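Local coordinates for protein lovastatin nonaketide synthase, polyketide synthase component (Aspergillus terreus, PDB 7CPX) that builds the nonaketide backbone of lovastatin as an iterative multidomain polyketide synthase, condensing malonyl-CoA units and yielding carrier-bound dihydromonacolin L, at residues E9-P21 with E246-A259. The protein carries 2 engineered substitutions. Numbering follows the deposited sequence.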
loop_
_atom_site.group_PDB
_atom_site.type_symbol
_atom_site.label_atom_id
_atom_site.label_comp_id
_atom_site.label_asym_id
_atom_site.label_seq_id
_atom_site.Cartn_x
_atom_site.Cartn_y
_atom_site.Cartn_z
ATOM N N GLU A 9 -18.416 56.609 -15.474
ATOM C CA GLU A 9 -18.350 57.109 -14.111
ATOM C C GLU A 9 -17.176 56.460 -13.384
ATOM O O GLU A 9 -17.084 55.225 -13.345
ATOM C CB GLU A 9 -19.653 56.829 -13.368
ATOM C CG GLU A 9 -19.669 57.369 -11.949
ATOM C CD GLU A 9 -21.070 57.481 -11.383
ATOM O OE1 GLU A 9 -22.022 57.029 -12.054
ATOM O OE2 GLU A 9 -21.219 58.021 -10.267
ATOM N N PRO A 10 -16.266 57.242 -12.801
ATOM C CA PRO A 10 -15.080 56.642 -12.179
ATOM C C PRO A 10 -15.408 55.890 -10.905
ATOM O O PRO A 10 -15.831 56.487 -9.910
ATOM C CB PRO A 10 -14.186 57.854 -11.899
ATOM C CG PRO A 10 -15.139 58.972 -11.716
ATOM C CD PRO A 10 -16.266 58.708 -12.671
ATOM N N ILE A 11 -15.215 54.572 -10.925
ATOM C CA ILE A 11 -15.396 53.802 -9.711
ATOM C C ILE A 11 -14.356 54.258 -8.696
ATOM O O ILE A 11 -13.365 54.909 -9.034
ATOM C CB ILE A 11 -15.285 52.299 -10.005
ATOM C CG1 ILE A 11 -16.315 51.901 -11.063
ATOM C CG2 ILE A 11 -15.488 51.487 -8.750
ATOM C CD1 ILE A 11 -17.738 52.298 -10.730
ATOM N N VAL A 12 -14.594 53.934 -7.429
ATOM C CA VAL A 12 -13.738 54.425 -6.358
ATOM C C VAL A 12 -13.488 53.311 -5.351
ATOM O O VAL A 12 -14.427 52.645 -4.902
ATOM C CB VAL A 12 -14.360 55.659 -5.679
ATOM C CG1 VAL A 12 -15.478 55.259 -4.749
ATOM C CG2 VAL A 12 -13.311 56.440 -4.940
ATOM N N VAL A 13 -12.219 53.107 -5.009
ATOM C CA VAL A 13 -11.836 52.232 -3.906
ATOM C C VAL A 13 -11.977 53.034 -2.619
ATOM O O VAL A 13 -11.198 53.959 -2.365
ATOM C CB VAL A 13 -10.407 51.706 -4.067
ATOM C CG1 VAL A 13 -10.063 50.787 -2.913
ATOM C CG2 VAL A 13 -10.238 50.984 -5.385
ATOM N N VAL A 14 -12.972 52.673 -1.807
ATOM C CA VAL A 14 -13.218 53.351 -0.540
ATOM C C VAL A 14 -12.558 52.643 0.635
ATOM O O VAL A 14 -12.314 53.277 1.670
ATOM C CB VAL A 14 -14.727 53.472 -0.272
ATOM C CG1 VAL A 14 -15.392 54.302 -1.345
ATOM C CG2 VAL A 14 -15.371 52.096 -0.211
ATOM N N GLY A 15 -12.277 51.353 0.512
ATOM C CA GLY A 15 -11.659 50.611 1.592
ATOM C C GLY A 15 -11.116 49.299 1.083
ATOM O O GLY A 15 -11.489 48.824 0.005
ATOM N N SER A 16 -10.225 48.713 1.879
ATOM C CA SER A 16 -9.584 47.472 1.481
ATOM C C SER A 16 -9.246 46.644 2.710
ATOM O O SER A 16 -9.031 47.174 3.803
ATOM C CB SER A 16 -8.317 47.738 0.661
ATOM O OG SER A 16 -7.396 48.533 1.387
ATOM N N GLY A 17 -9.209 45.340 2.507
ATOM C CA GLY A 17 -8.766 44.414 3.535
ATOM C C GLY A 17 -7.794 43.425 2.936
ATOM O O GLY A 17 -8.070 42.814 1.905
ATOM N N CYS A 18 -6.650 43.271 3.595
ATOM C CA CYS A 18 -5.526 42.562 3.004
ATOM C C CYS A 18 -4.984 41.518 3.965
ATOM O O CYS A 18 -4.797 41.794 5.152
ATOM C CB CYS A 18 -4.412 43.542 2.621
ATOM S SG CYS A 18 -4.828 44.622 1.238
ATOM N N ARG A 19 -4.738 40.324 3.438
ATOM C CA ARG A 19 -3.943 39.288 4.086
ATOM C C ARG A 19 -2.837 38.983 3.090
ATOM O O ARG A 19 -3.011 38.156 2.192
ATOM C CB ARG A 19 -4.762 38.056 4.418
ATOM C CG ARG A 19 -5.881 38.300 5.402
ATOM C CD ARG A 19 -5.354 38.640 6.780
ATOM N NE ARG A 19 -6.439 38.731 7.747
ATOM C CZ ARG A 19 -6.989 37.688 8.353
ATOM N NH1 ARG A 19 -6.566 36.455 8.130
ATOM N NH2 ARG A 19 -7.992 37.886 9.200
ATOM N N PHE A 20 -1.718 39.683 3.228
ATOM C CA PHE A 20 -0.609 39.584 2.303
ATOM C C PHE A 20 0.637 39.091 3.024
ATOM O O PHE A 20 0.775 39.279 4.237
ATOM C CB PHE A 20 -0.320 40.939 1.649
ATOM C CG PHE A 20 -1.122 41.194 0.411
ATOM C CD1 PHE A 20 -2.479 41.439 0.491
ATOM C CD2 PHE A 20 -0.519 41.194 -0.830
ATOM C CE1 PHE A 20 -3.222 41.677 -0.644
ATOM C CE2 PHE A 20 -1.255 41.429 -1.971
ATOM C CZ PHE A 20 -2.609 41.672 -1.880
ATOM N N PRO A 21 1.561 38.462 2.307
ATOM C CA PRO A 21 2.718 37.865 2.974
ATOM C C PRO A 21 3.615 38.930 3.579
ATOM O O PRO A 21 3.693 40.063 3.098
ATOM C CB PRO A 21 3.419 37.103 1.846
ATOM C CG PRO A 21 3.063 37.859 0.619
ATOM C CD PRO A 21 1.688 38.421 0.841
ATOM N N GLU A 246 1.036 33.838 -1.395
ATOM C CA GLU A 246 -0.251 33.720 -0.728
ATOM C C GLU A 246 -0.776 35.112 -0.419
ATOM O O GLU A 246 -0.140 35.870 0.321
ATOM C CB GLU A 246 -0.132 32.911 0.560
ATOM C CG GLU A 246 0.108 31.442 0.360
ATOM C CD GLU A 246 -0.181 30.655 1.619
ATOM O OE1 GLU A 246 -0.119 31.249 2.716
ATOM O OE2 GLU A 246 -0.491 29.449 1.519
ATOM N N ALA A 247 -1.939 35.444 -0.969
ATOM C CA ALA A 247 -2.540 36.738 -0.704
ATOM C C ALA A 247 -4.047 36.635 -0.868
ATOM O O ALA A 247 -4.541 35.970 -1.784
ATOM C CB ALA A 247 -1.974 37.817 -1.630
ATOM N N VAL A 248 -4.764 37.295 0.033
ATOM C CA VAL A 248 -6.211 37.432 -0.043
ATOM C C VAL A 248 -6.520 38.914 0.090
ATOM O O VAL A 248 -6.290 39.509 1.150
ATOM C CB VAL A 248 -6.932 36.620 1.037
ATOM C CG1 VAL A 248 -8.433 36.763 0.882
ATOM C CG2 VAL A 248 -6.518 35.163 0.956
ATOM N N CYS A 249 -7.046 39.507 -0.971
ATOM C CA CYS A 249 -7.341 40.931 -1.008
ATOM C C CYS A 249 -8.831 41.133 -1.205
ATOM O O CYS A 249 -9.495 40.330 -1.862
ATOM C CB CYS A 249 -6.571 41.625 -2.133
ATOM S SG CYS A 249 -6.779 43.418 -2.177
ATOM N N SER A 250 -9.354 42.202 -0.616
ATOM C CA SER A 250 -10.727 42.620 -0.836
ATOM C C SER A 250 -10.739 44.130 -0.967
ATOM O O SER A 250 -10.101 44.828 -0.177
ATOM C CB SER A 250 -11.642 42.175 0.308
ATOM O OG SER A 250 -11.605 40.769 0.469
ATOM N N VAL A 251 -11.458 44.633 -1.965
ATOM C CA VAL A 251 -11.502 46.056 -2.260
ATOM C C VAL A 251 -12.959 46.455 -2.432
ATOM O O VAL A 251 -13.657 45.912 -3.295
ATOM C CB VAL A 251 -10.686 46.392 -3.518
ATOM C CG1 VAL A 251 -11.167 47.674 -4.148
ATOM C CG2 VAL A 251 -9.213 46.491 -3.174
ATOM N N VAL A 252 -13.417 47.398 -1.617
ATOM C CA VAL A 252 -14.777 47.908 -1.733
ATOM C C VAL A 252 -14.789 48.971 -2.822
ATOM O O VAL A 252 -14.076 49.976 -2.729
ATOM C CB VAL A 252 -15.273 48.473 -0.396
ATOM C CG1 VAL A 252 -16.743 48.842 -0.490
ATOM C CG2 VAL A 252 -15.044 47.469 0.718
ATOM N N LEU A 253 -15.597 48.754 -3.851
ATOM C CA LEU A 253 -15.681 49.627 -5.006
ATOM C C LEU A 253 -17.064 50.252 -5.069
ATOM O O LEU A 253 -18.072 49.589 -4.802
ATOM C CB LEU A 253 -15.409 48.849 -6.293
ATOM C CG LEU A 253 -14.034 48.199 -6.415
ATOM C CD1 LEU A 253 -13.934 47.405 -7.698
ATOM C CD2 LEU A 253 -12.965 49.258 -6.372
ATOM N N LYS A 254 -17.106 51.532 -5.423
ATOM C CA LYS A 254 -18.362 52.244 -5.573
ATOM C C LYS A 254 -18.186 53.302 -6.648
ATOM O O LYS A 254 -17.066 53.700 -6.978
ATOM C CB LYS A 254 -18.806 52.894 -4.260
ATOM C CG LYS A 254 -18.814 51.947 -3.077
ATOM C CD LYS A 254 -19.232 52.643 -1.801
ATOM C CE LYS A 254 -20.680 53.101 -1.855
ATOM N NZ LYS A 254 -21.172 53.592 -0.539
ATOM N N THR A 255 -19.307 53.753 -7.197
ATOM C CA THR A 255 -19.259 54.897 -8.090
ATOM C C THR A 255 -18.890 56.132 -7.281
ATOM O O THR A 255 -19.367 56.319 -6.158
ATOM C CB THR A 255 -20.599 55.101 -8.796
ATOM O OG1 THR A 255 -21.520 55.746 -7.910
ATOM C CG2 THR A 255 -21.183 53.771 -9.243
ATOM N N LEU A 256 -18.024 56.971 -7.851
ATOM C CA LEU A 256 -17.511 58.112 -7.102
ATOM C C LEU A 256 -18.647 58.916 -6.487
ATOM O O LEU A 256 -18.590 59.292 -5.310
ATOM C CB LEU A 256 -16.661 58.992 -8.019
ATOM C CG LEU A 256 -15.983 60.204 -7.381
ATOM C CD1 LEU A 256 -15.146 59.790 -6.188
ATOM C CD2 LEU A 256 -15.121 60.921 -8.405
ATOM N N SER A 257 -19.706 59.162 -7.259
ATOM C CA SER A 257 -20.862 59.866 -6.720
ATOM C C SER A 257 -21.503 59.078 -5.586
ATOM O O SER A 257 -21.899 59.655 -4.565
ATOM C CB SER A 257 -21.879 60.125 -7.831
ATOM O OG SER A 257 -22.326 58.907 -8.400
ATOM N N GLN A 258 -21.620 57.758 -5.747
ATOM C CA GLN A 258 -22.230 56.939 -4.705
ATOM C C GLN A 258 -21.406 56.976 -3.425
ATOM O O GLN A 258 -21.959 57.036 -2.322
ATOM C CB GLN A 258 -22.393 55.500 -5.193
ATOM C CG GLN A 258 -23.110 54.590 -4.210
ATOM C CD GLN A 258 -24.542 55.017 -3.959
ATOM O OE1 GLN A 258 -25.246 55.439 -4.875
ATOM N NE2 GLN A 258 -24.977 54.915 -2.708
ATOM N N ALA A 259 -20.080 56.922 -3.550
ATOM C CA ALA A 259 -19.232 57.003 -2.367
ATOM C C ALA A 259 -19.357 58.364 -1.696
ATOM O O ALA A 259 -19.460 58.451 -0.467
ATOM C CB ALA A 259 -17.778 56.725 -2.739
#
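Val13 packs against Val251 and Leu253 across two antiparallel strands, 11-19 and 247-255. They are neighbours in the mixed sheet of the N-terminal half of the thiolase-fold ketosynthase domain. The register shifts at a beta bulge: Val14 and Gly15 lie opposite Val252, with Val14 N hydrogen-bonded to Val252 O and Val252 N to Gly15 O.

The middle of the contact is buried and tight. Val13 CG1 is anti to the backbone N (chi1 -179°) and meets Val251 CG1 at 3.5 Å. Val13 CG2 lies 3.4 Å from Leu253 CD2. Leu253 and Ile11 pack on helix 183-196. On the other face, Val12 CG1 touches Ala259 CB at 3.4 Å.

The end at Glu9 is looser and partly exposed. The modelled approach of Glu9 OE2 to Ser257 OG is too short to trust. Leu256 N donates a hydrogen bond to Pro10 O at 3.0 Å as the helix starts.

The far end is buried, against helix 369-386. The Ala247 side chain is about 9 Å from that of His367, a predicted active-site residue. Cys249 CB meets the edge of the Phe20 ring, while Ala247 CB sits over one face, 3.7 Å from the ring centroid.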